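Local atomic coordinates of putative aspartyl-tRNA synthetase (Leishmania major, PDB entry 6OD8), a protein that probably catalyses the ATP-dependent attachment of L-aspartate to tRNA(Asp), releasing AMP and diphosphate. Residues P360-L365 and Y441-F445; V375-E380 and A390-M395; L410-L415 and L432-V437; T428-L432 and F476-E481. One frame throughout, in Å; residues are numbered along the deposited sequence.

Contact 1 (P360-L365 and Y441-F445). With EDO (1,2-ethanediol), chain K.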
# COMPACT_ATOMS: atom_id res chain seq x y z
N PRO A 360 20.38 18.88 -2.20
CA PRO A 360 19.58 17.92 -2.97
C PRO A 360 20.41 16.73 -3.43
O PRO A 360 21.58 16.87 -3.82
CB PRO A 360 19.10 18.75 -4.17
CG PRO A 360 19.09 20.15 -3.68
CD PRO A 360 20.21 20.26 -2.67
N LEU A 361 19.79 15.56 -3.39
CA LEU A 361 20.47 14.33 -3.77
C LEU A 361 20.88 14.36 -5.23
O LEU A 361 20.10 14.78 -6.10
CB LEU A 361 19.56 13.13 -3.53
CG LEU A 361 20.21 11.75 -3.58
CD1 LEU A 361 20.95 11.57 -2.26
CD2 LEU A 361 19.14 10.64 -3.78
N VAL A 362 22.11 13.93 -5.50
CA VAL A 362 22.59 13.66 -6.85
C VAL A 362 22.64 12.15 -6.99
O VAL A 362 23.33 11.48 -6.22
CB VAL A 362 23.96 14.30 -7.10
CG1 VAL A 362 24.47 13.94 -8.50
CG2 VAL A 362 23.88 15.82 -6.93
N TRP A 363 21.88 11.60 -7.94
CA TRP A 363 21.87 10.16 -8.14
C TRP A 363 22.43 9.73 -9.49
O TRP A 363 22.59 8.53 -9.71
CB TRP A 363 20.44 9.59 -7.94
CG TRP A 363 19.40 9.95 -8.98
CD1 TRP A 363 18.99 9.20 -10.03
CD2 TRP A 363 18.61 11.15 -9.01
NE1 TRP A 363 17.99 9.85 -10.73
CE2 TRP A 363 17.77 11.06 -10.14
CE3 TRP A 363 18.55 12.29 -8.20
CZ2 TRP A 363 16.86 12.07 -10.46
CZ3 TRP A 363 17.65 13.30 -8.54
CH2 TRP A 363 16.82 13.18 -9.66
N LYS A 364 22.74 10.67 -10.38
CA LYS A 364 23.28 10.39 -11.71
C LYS A 364 24.70 10.93 -11.83
O LYS A 364 24.98 12.06 -11.40
CB LYS A 364 22.44 11.04 -12.82
CG LYS A 364 20.97 10.65 -12.87
CD LYS A 364 20.33 11.15 -14.16
CE LYS A 364 18.85 10.86 -14.20
NZ LYS A 364 18.28 11.08 -15.56
N LEU A 365 25.57 10.16 -12.47
CA LEU A 365 26.80 10.76 -13.00
C LEU A 365 26.47 11.70 -14.15
O LEU A 365 25.51 11.49 -14.90
CB LEU A 365 27.76 9.67 -13.49
CG LEU A 365 28.80 9.08 -12.53
CD1 LEU A 365 28.11 8.35 -11.42
CD2 LEU A 365 29.77 8.15 -13.27
N TYR A 441 33.35 10.25 -8.26
CA TYR A 441 32.33 10.14 -9.29
C TYR A 441 31.26 11.22 -9.23
O TYR A 441 30.52 11.38 -10.20
CB TYR A 441 31.62 8.77 -9.22
CG TYR A 441 32.60 7.62 -9.44
CD1 TYR A 441 33.01 7.26 -10.72
CD2 TYR A 441 33.14 6.92 -8.36
CE1 TYR A 441 33.94 6.23 -10.92
CE2 TYR A 441 34.04 5.88 -8.55
CZ TYR A 441 34.44 5.54 -9.84
OH TYR A 441 35.37 4.52 -10.05
N GLY A 442 31.14 11.92 -8.10
CA GLY A 442 30.21 13.04 -7.99
C GLY A 442 28.78 12.68 -7.68
O GLY A 442 27.89 13.52 -7.86
N THR A 443 28.52 11.47 -7.18
CA THR A 443 27.17 11.00 -6.98
C THR A 443 26.96 10.54 -5.55
O THR A 443 27.89 10.04 -4.90
CB THR A 443 26.80 9.86 -7.95
OG1 THR A 443 25.43 9.50 -7.74
CG2 THR A 443 27.69 8.65 -7.74
N ASP A 444 25.74 10.76 -5.05
CA ASP A 444 25.28 10.34 -3.73
C ASP A 444 24.61 8.97 -3.75
O ASP A 444 24.16 8.51 -2.70
CB ASP A 444 24.26 11.34 -3.15
CG ASP A 444 24.82 12.74 -2.99
OD1 ASP A 444 25.94 12.90 -2.47
OD2 ASP A 444 24.12 13.69 -3.39
N PHE A 445 24.54 8.31 -4.92
CA PHE A 445 23.81 7.06 -5.11
C PHE A 445 24.66 6.09 -5.92
O PHE A 445 25.16 6.46 -6.98
CB PHE A 445 22.49 7.30 -5.84
CG PHE A 445 21.62 6.07 -5.93
CD1 PHE A 445 20.65 5.82 -4.97
CD2 PHE A 445 21.77 5.15 -6.96
CE1 PHE A 445 19.84 4.69 -5.03
CE2 PHE A 445 20.97 4.02 -7.02
CZ PHE A 445 20.01 3.79 -6.06
C1 EDO K . 28.31 10.25 0.67
O1 EDO K . 29.05 11.22 1.40
C2 EDO K . 27.65 10.89 -0.54
O2 EDO K . 26.50 11.65 -0.14
O HOH W 1 23.81 15.90 -2.34
O HOH W 2 24.87 7.26 -9.60
O HOH W 3 26.86 13.70 -10.83
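Val362 and Asp444 grip each other through two hydrogen bonds, the polar heart of this contact. Val362 N gives a nearly straight bond (171°) to Asp444 OD2 at 2.9 Å, met on the anti side of the carboxylate, while Asp444 N returns one to Val362 O at 2.8 Å. One residue thus holds both backbone polar groups of Val362: with chi1 at -60° the carboxylate stays beside its own backbone N and serves as acceptor. Asp444 OD1 turns to Lys438 in a salt bridge and also takes a hydrogen bond from an ethanediol.

Water bridges add to this. One water gives its protons to Trp363 O and Phe445 O and accepts from Thr443 OG1; another joins Lys364 O to Gly442 O.

Apolar contacts flank the polar pair. Leu361 CD1 slides past Asp444 CB at 3.4 Å, Trp363 CB meets Phe445 CB at 3.7 Å, and Leu365 CD1 touches Thr443 CG2 at 3.7 Å. The rings find partners elsewhere, Trp363 in Phe339 and Phe445 in Phe335, and Trp363 NE1 bonds Asn336.

Gly442 suits its place because its positive phi (83°) lets the backbone leave helix 427-441. The whole is a loop-to-loop junction within the class II synthetase region, where Asp444, just before strand 445-449, binds the N-H and C=O of Val362 through its carboxylate and own N-H.

Contact 2 (V375-E380 and A390-M395). With EDO (1,2-ethanediol), chain H; EDO (1,2-ethanediol), chain E.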
# COMPACT_ATOMS: atom_id res chain seq x y z
N VAL A 375 34.20 5.52 -17.32
CA VAL A 375 33.17 4.62 -16.82
C VAL A 375 32.54 3.88 -17.99
O VAL A 375 32.28 4.46 -19.05
CB VAL A 375 32.13 5.43 -16.03
CG1 VAL A 375 30.90 4.61 -15.68
CG2 VAL A 375 32.76 6.01 -14.76
N GLY A 376 32.31 2.58 -17.82
CA GLY A 376 31.71 1.80 -18.88
C GLY A 376 30.23 2.09 -19.02
O GLY A 376 29.61 2.65 -18.13
N VAL A 377 29.66 1.74 -20.17
CA VAL A 377 28.23 1.91 -20.45
C VAL A 377 27.70 0.60 -21.01
O VAL A 377 27.99 0.26 -22.17
CB VAL A 377 27.95 3.07 -21.42
CG1 VAL A 377 26.44 3.28 -21.55
CG2 VAL A 377 28.66 4.35 -20.99
N ILE A 378 26.91 -0.12 -20.22
CA ILE A 378 26.52 -1.49 -20.55
C ILE A 378 25.71 -1.54 -21.84
O ILE A 378 25.97 -2.35 -22.74
CB ILE A 378 25.76 -2.13 -19.38
CG1 ILE A 378 26.68 -2.20 -18.16
CG2 ILE A 378 25.17 -3.49 -19.78
CD1 ILE A 378 26.01 -2.50 -16.85
N SER A 379 24.72 -0.66 -21.97
CA SER A 379 23.81 -0.73 -23.11
C SER A 379 24.47 -0.30 -24.41
O SER A 379 23.89 -0.52 -25.48
CB SER A 379 22.57 0.14 -22.85
OG SER A 379 22.92 1.51 -22.80
N GLU A 380 25.67 0.28 -24.36
CA GLU A 380 26.39 0.67 -25.56
C GLU A 380 27.65 -0.15 -25.79
O GLU A 380 28.41 0.15 -26.71
CB GLU A 380 26.73 2.16 -25.50
CG GLU A 380 25.52 3.05 -25.38
CD GLU A 380 25.92 4.49 -25.21
OE1 GLU A 380 27.13 4.77 -25.28
OE2 GLU A 380 25.03 5.35 -25.00
N ALA A 390 34.17 1.03 -12.94
CA ALA A 390 32.78 1.39 -12.75
C ALA A 390 32.04 1.42 -14.09
O ALA A 390 32.62 1.63 -15.16
CB ALA A 390 32.66 2.73 -12.04
N ARG A 391 30.72 1.25 -14.00
CA ARG A 391 29.85 1.15 -15.16
C ARG A 391 28.53 1.83 -14.83
O ARG A 391 28.10 1.85 -13.68
CB ARG A 391 29.53 -0.30 -15.54
CG ARG A 391 30.64 -1.05 -16.22
CD ARG A 391 30.18 -2.48 -16.48
NE ARG A 391 31.12 -3.20 -17.34
CZ ARG A 391 32.18 -3.86 -16.89
NH1 ARG A 391 32.44 -3.89 -15.58
NH2 ARG A 391 32.99 -4.48 -17.75
N VAL A 392 27.88 2.36 -15.87
CA VAL A 392 26.46 2.66 -15.77
C VAL A 392 25.74 1.79 -16.79
O VAL A 392 26.34 1.38 -17.78
CB VAL A 392 26.15 4.16 -16.00
CG1 VAL A 392 26.94 5.02 -15.02
CG2 VAL A 392 26.43 4.56 -17.43
N HIS A 393 24.48 1.47 -16.52
CA HIS A 393 23.73 0.72 -17.52
C HIS A 393 23.58 1.54 -18.81
O HIS A 393 23.79 1.01 -19.91
CB HIS A 393 22.36 0.30 -16.99
CG HIS A 393 21.58 -0.52 -17.99
ND1 HIS A 393 20.61 0.03 -18.79
CD2 HIS A 393 21.71 -1.80 -18.38
CE1 HIS A 393 20.13 -0.90 -19.61
NE2 HIS A 393 20.79 -2.02 -19.38
N ASN A 394 23.22 2.82 -18.70
CA ASN A 394 22.82 3.58 -19.89
C ASN A 394 23.03 5.07 -19.67
O ASN A 394 23.18 5.54 -18.54
CB ASN A 394 21.35 3.30 -20.27
CG ASN A 394 20.35 3.82 -19.24
OD1 ASN A 394 20.11 5.03 -19.12
ND2 ASN A 394 19.73 2.90 -18.51
N MET A 395 23.04 5.82 -20.77
CA MET A 395 23.35 7.24 -20.69
C MET A 395 22.15 8.09 -20.27
O MET A 395 22.30 9.31 -20.13
CB MET A 395 23.91 7.74 -22.02
CG MET A 395 25.31 7.20 -22.33
SD MET A 395 26.50 7.61 -21.04
CE MET A 395 26.39 9.41 -21.03
C1 EDO H . 18.84 1.91 -15.03
O1 EDO H . 18.07 2.71 -15.96
C2 EDO H . 19.00 0.48 -15.53
O2 EDO H . 17.77 0.03 -16.10
C1 EDO E . 29.87 -3.94 -11.65
O1 EDO E . 28.52 -3.96 -12.10
C2 EDO E . 30.53 -2.62 -12.06
O2 EDO E . 31.12 -2.73 -13.36
O HOH W 4 22.77 4.54 -23.30
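Ser379 CB sits over one face of the His393 imidazole, offset toward the rim, with CE1 4.2 Å away. The ring's edge is fixed too: Asn394 ND2 donates to His393 ND1 (3.0 Å), lying in the ring plane, while Asn394 OD1 is taken by Ser397. The Ile378 and His393 side chains cross at about a right angle, CG2 being 4.1 Å from CD2. Ile378 CG1 lies across Arg391 CD, whose chain runs extended until the guanidinium meets an ethanediol at its edge. Gly376 suits its place because Arg391 CG passes close over its CA. On the other strand face Val377 and Val392 stand together, and Val377 CG2 meets Met395 SD crosswise at 3.9 Å; beta-branched residues favour this extended backbone.

Backbone hydrogen bonds set the register. Gly376 N bonds Ala390 O (2.8 Å), Val392 N bonds Gly376 O (2.9 Å), Ile378 N bonds Val392 O, and Ser379 N bonds His393 O. Water links Glu380 OE2 to Met395 N.

His393 NE2 makes a weak hydrogen bond to Tyr68 of the second subunit. The ladder is a short parallel pair, linked through a 3-10 turn without alpha helix, at the mixed sheet's end, strand 376-377 being outermost within the chain.

Contact 3 (L410-L415 and L432-V437)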
# COMPACT_ATOMS: atom_id res chain seq x y z
N LEU A 410 39.04 0.63 -3.60
CA LEU A 410 38.85 2.07 -3.42
C LEU A 410 39.02 2.47 -1.96
O LEU A 410 39.71 3.45 -1.64
CB LEU A 410 37.48 2.49 -3.95
CG LEU A 410 37.05 3.96 -3.84
CD1 LEU A 410 38.10 4.88 -4.44
CD2 LEU A 410 35.71 4.16 -4.53
N LEU A 411 38.40 1.70 -1.06
CA LEU A 411 38.62 1.91 0.37
C LEU A 411 40.09 1.83 0.72
O LEU A 411 40.60 2.64 1.48
CB LEU A 411 37.83 0.88 1.18
CG LEU A 411 36.37 1.23 1.40
CD1 LEU A 411 35.61 -0.03 1.77
CD2 LEU A 411 36.29 2.27 2.51
N ASN A 412 40.79 0.85 0.15
CA ASN A 412 42.19 0.65 0.49
C ASN A 412 43.06 1.82 0.08
O ASN A 412 44.20 1.92 0.56
CB ASN A 412 42.72 -0.66 -0.14
CG ASN A 412 42.29 -1.91 0.64
OD1 ASN A 412 41.93 -1.83 1.81
ND2 ASN A 412 42.33 -3.07 -0.02
N THR A 413 42.58 2.73 -0.78
CA THR A 413 43.44 3.86 -1.13
C THR A 413 43.64 4.81 0.04
O THR A 413 44.63 5.56 0.04
CB THR A 413 42.88 4.66 -2.32
OG1 THR A 413 41.62 5.23 -1.98
CG2 THR A 413 42.75 3.79 -3.57
N VAL A 414 42.75 4.81 1.02
CA VAL A 414 42.88 5.68 2.19
C VAL A 414 43.06 4.90 3.48
O VAL A 414 43.22 5.52 4.53
CB VAL A 414 41.67 6.63 2.31
CG1 VAL A 414 41.53 7.49 1.07
CG2 VAL A 414 40.40 5.84 2.55
N LEU A 415 43.03 3.57 3.45
CA LEU A 415 43.16 2.76 4.65
C LEU A 415 44.60 2.30 4.86
O LEU A 415 45.29 1.91 3.91
CB LEU A 415 42.25 1.53 4.61
CG LEU A 415 40.74 1.76 4.61
CD1 LEU A 415 40.03 0.42 4.52
CD2 LEU A 415 40.34 2.55 5.84
N LEU A 432 32.57 5.78 4.68
CA LEU A 432 33.83 6.15 4.03
C LEU A 432 33.76 5.85 2.54
O LEU A 432 34.16 6.68 1.71
CB LEU A 432 35.00 5.42 4.69
CG LEU A 432 36.39 5.71 4.11
CD1 LEU A 432 36.69 7.20 4.15
CD2 LEU A 432 37.49 4.95 4.87
N LEU A 433 33.19 4.70 2.17
CA LEU A 433 33.09 4.34 0.77
C LEU A 433 32.23 5.34 0.01
O LEU A 433 32.58 5.76 -1.10
CB LEU A 433 32.53 2.92 0.62
CG LEU A 433 32.29 2.43 -0.80
CD1 LEU A 433 33.60 2.43 -1.63
CD2 LEU A 433 31.63 1.03 -0.82
N GLY A 434 31.09 5.74 0.59
CA GLY A 434 30.22 6.69 -0.08
C GLY A 434 30.86 8.05 -0.24
O GLY A 434 30.61 8.74 -1.24
N LYS A 435 31.69 8.47 0.72
CA LYS A 435 32.43 9.72 0.57
C LYS A 435 33.44 9.61 -0.56
O LYS A 435 33.56 10.52 -1.39
CB LYS A 435 33.12 10.10 1.88
N LEU A 436 34.19 8.50 -0.62
CA LEU A 436 35.13 8.29 -1.72
C LEU A 436 34.41 8.27 -3.06
O LEU A 436 34.91 8.81 -4.06
CB LEU A 436 35.91 6.99 -1.51
CG LEU A 436 36.87 6.98 -0.31
CD1 LEU A 436 37.46 5.58 -0.04
CD2 LEU A 436 37.98 7.97 -0.57
N VAL A 437 33.23 7.64 -3.11
CA VAL A 437 32.44 7.60 -4.35
C VAL A 437 31.96 9.00 -4.71
O VAL A 437 31.99 9.39 -5.89
CB VAL A 437 31.28 6.61 -4.21
CG1 VAL A 437 30.25 6.83 -5.33
CG2 VAL A 437 31.82 5.17 -4.22
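Leu436 CD1 comes to 3.5 Å from Leu410 O. No ring, carboxylate or side-chain amide joins the contact; the flat group most closely approached is this peptide carbonyl of Leu410. In its plane the same oxygen takes a hydrogen bond from Thr413 OG1 (2.6 Å), and it accepts from Thr413 N too, so this carbonyl is satisfied within its own segment.

Everything else is aliphatic. Leu410 and Leu436 slide past each other in opposite directions, CG against CB at 4.0 Å. Because its CG stands anti to the backbone N (chi1 179°), Leu410 brings CD2 against both Leu433 CD1 and Val437 CG2, each 4.0 Å away. Leu432 CD2 collects three partners: Leu411 CD2 at 3.8 Å, Val414 CG2 at 3.8 Å and Leu415 CD2 at 3.9 Å. Val414 also lies against Leu436, each of its methyls touching a different one of the leucine's. Branched aliphatic residues suit this seam, since their methyls interdigitate without any polar partner being required.

Helix 404-412 thus packs against helix 427-441. On its sheet side, the latter sets Leu433 and Val437 on Phe446 of strand 445-449, and Val437 also on Leu400 and Ile402 of strand 400-403; Phe388 and Ile425 from loops cover Leu410 and Leu411 respectively.

Contact 4 (T428-L432 and F476-E481)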
# COMPACT_ATOMS: atom_id res chain seq x y z
N THR A 428 30.97 1.95 9.64
CA THR A 428 31.97 3.00 9.46
C THR A 428 32.56 2.95 8.05
O THR A 428 32.82 3.99 7.45
CB THR A 428 33.07 2.89 10.51
OG1 THR A 428 32.48 2.91 11.82
CG2 THR A 428 34.04 4.06 10.39
N ASN A 429 32.74 1.73 7.51
CA ASN A 429 33.31 1.63 6.17
C ASN A 429 32.32 2.04 5.08
O ASN A 429 32.76 2.62 4.08
CB ASN A 429 33.83 0.21 5.92
N GLU A 430 31.01 1.80 5.24
CA GLU A 430 30.07 2.19 4.17
C GLU A 430 30.06 3.70 3.98
O GLU A 430 29.98 4.19 2.84
CB GLU A 430 28.64 1.68 4.45
CG GLU A 430 27.91 2.36 5.62
CD GLU A 430 26.44 1.96 5.78
OE1 GLU A 430 25.88 1.27 4.90
OE2 GLU A 430 25.83 2.35 6.80
N LYS A 431 30.14 4.47 5.08
CA LYS A 431 30.14 5.92 4.92
C LYS A 431 31.44 6.40 4.31
O LYS A 431 31.43 7.32 3.49
CB LYS A 431 29.84 6.61 6.26
CG LYS A 431 28.35 6.95 6.38
CD LYS A 431 28.02 7.96 7.47
CE LYS A 431 27.41 7.26 8.67
NZ LYS A 431 26.15 7.93 9.13
N LEU A 432 32.57 5.78 4.68
CA LEU A 432 33.83 6.15 4.03
C LEU A 432 33.76 5.85 2.54
O LEU A 432 34.16 6.68 1.71
CB LEU A 432 35.00 5.42 4.69
CG LEU A 432 36.39 5.71 4.11
CD1 LEU A 432 36.69 7.20 4.15
CD2 LEU A 432 37.49 4.95 4.87
N PHE A 476 23.29 2.23 -2.11
CA PHE A 476 23.65 3.18 -1.07
C PHE A 476 23.13 4.56 -1.45
O PHE A 476 23.24 4.99 -2.61
CB PHE A 476 25.18 3.23 -0.87
CG PHE A 476 25.78 1.91 -0.43
CD1 PHE A 476 25.96 1.64 0.92
CD2 PHE A 476 26.15 0.95 -1.36
CE1 PHE A 476 26.49 0.42 1.34
CE2 PHE A 476 26.69 -0.27 -0.95
CZ PHE A 476 26.88 -0.53 0.40
N ILE A 477 22.58 5.26 -0.46
CA ILE A 477 22.21 6.66 -0.57
C ILE A 477 22.96 7.42 0.50
O ILE A 477 22.87 7.08 1.69
CB ILE A 477 20.69 6.88 -0.41
CG1 ILE A 477 19.90 6.09 -1.45
CG2 ILE A 477 20.37 8.36 -0.51
CD1 ILE A 477 18.36 6.28 -1.32
N ARG A 478 23.69 8.46 0.10
CA ARG A 478 24.52 9.25 1.01
C ARG A 478 25.37 8.35 1.92
O ARG A 478 25.47 8.58 3.13
CB ARG A 478 23.67 10.22 1.84
CG ARG A 478 22.78 11.16 1.03
CD ARG A 478 22.28 12.28 1.92
NE ARG A 478 21.18 13.03 1.31
CZ ARG A 478 21.33 14.12 0.57
NH1 ARG A 478 22.54 14.61 0.34
NH2 ARG A 478 20.27 14.75 0.06
N GLY A 479 25.97 7.31 1.35
CA GLY A 479 26.90 6.48 2.09
C GLY A 479 26.28 5.47 3.03
O GLY A 479 26.98 4.90 3.87
N GLU A 480 24.97 5.22 2.92
CA GLU A 480 24.28 4.29 3.80
C GLU A 480 23.42 3.35 2.98
O GLU A 480 22.74 3.78 2.03
CB GLU A 480 23.44 5.05 4.83
CG GLU A 480 24.30 6.00 5.66
CD GLU A 480 23.57 6.55 6.87
OE1 GLU A 480 22.84 5.78 7.54
OE2 GLU A 480 23.75 7.75 7.15
N GLU A 481 23.45 2.07 3.36
CA GLU A 481 22.74 1.03 2.64
C GLU A 481 21.23 1.28 2.69
O GLU A 481 20.66 1.53 3.75
CB GLU A 481 23.07 -0.34 3.27
CG GLU A 481 22.55 -1.55 2.49
CD GLU A 481 21.19 -2.05 2.98
OE1 GLU A 481 20.74 -1.63 4.07
OE2 GLU A 481 20.57 -2.87 2.27
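Phe476 presents the edge of its ring to Glu430, with CE1 3.7 Å from OE1, which lies in the ring plane; the slightly positive aromatic hydrogens there suit a carboxylate oxygen. The ring also stacks on Phe446. The Ile477 side chain packs on Val533 and Leu536 of helix 530-538, and its backbone starts the hairpin: its N bonds Glu480 O, and Glu480 N returns a bond to its O at 3.1 Å. Ile477 to Glu480 make a type I' turn, the classic two-residue link of a tight beta hairpin, here joining strands 472-477 and 480-487 of the catalytic-region sheet. Arg478 occupies the first left-handed position, and its guanidinium goes to backbone oxygens of Glu359, Leu536 and Tyr537. Gly479 takes the second with phi 78°, which glycine accepts readily. Lacking a side chain, it lets the helix come close, so that its O lies 3.2 Å from Glu430 CG and receives a CA-H...O contact from Lys431 CA. Glu480 lies alongside Lys431, pointing the same way, and OE2 forms a salt bridge with NZ at 3.1 Å, met from above the carboxylate plane. Lys431 reaches it by bending at chi3 and chi4. The other oxygen of Glu480, OE1, forms a salt bridge with Arg532, which probably eases the nearness of the Glu430 carboxylate. Glu481 N donates to Glu430 OE1 (3.0 Å, 145°), again from above the plane. Glu430 gets there with CG between its backbone N and carbonyl carbon (chi1 70°) and an extended chain beyond. The carboxylate of Glu481 itself turns elsewhere, OE2 accepting from Ser484 OG.

Overall arrangement
From the N terminus, the chain passes 360-365, whose late partner 441-445 makes contact 1 close a long loop. Nested inside it, in series, are contact 2, pairing 375-380 with 390-395, and contact 3, bringing 410-415 against 432-437. Contact 4 crosses contacts 1 and 3: its 428-432 half lies inside the loop of contact 1 and ends on Leu432, shared with contact 3, while 476-481 comes after both. Helix 427-441 serves contacts 3 and 4 and runs into contact 1. Asp444 O lies 2.8 Å from Arg478 N, probably a hydrogen bond linking contacts 1 and 4. Val375 of contact 2 packs on Leu365 and Tyr441, tying the sheet's edge to loop 360-365 and that helix's end.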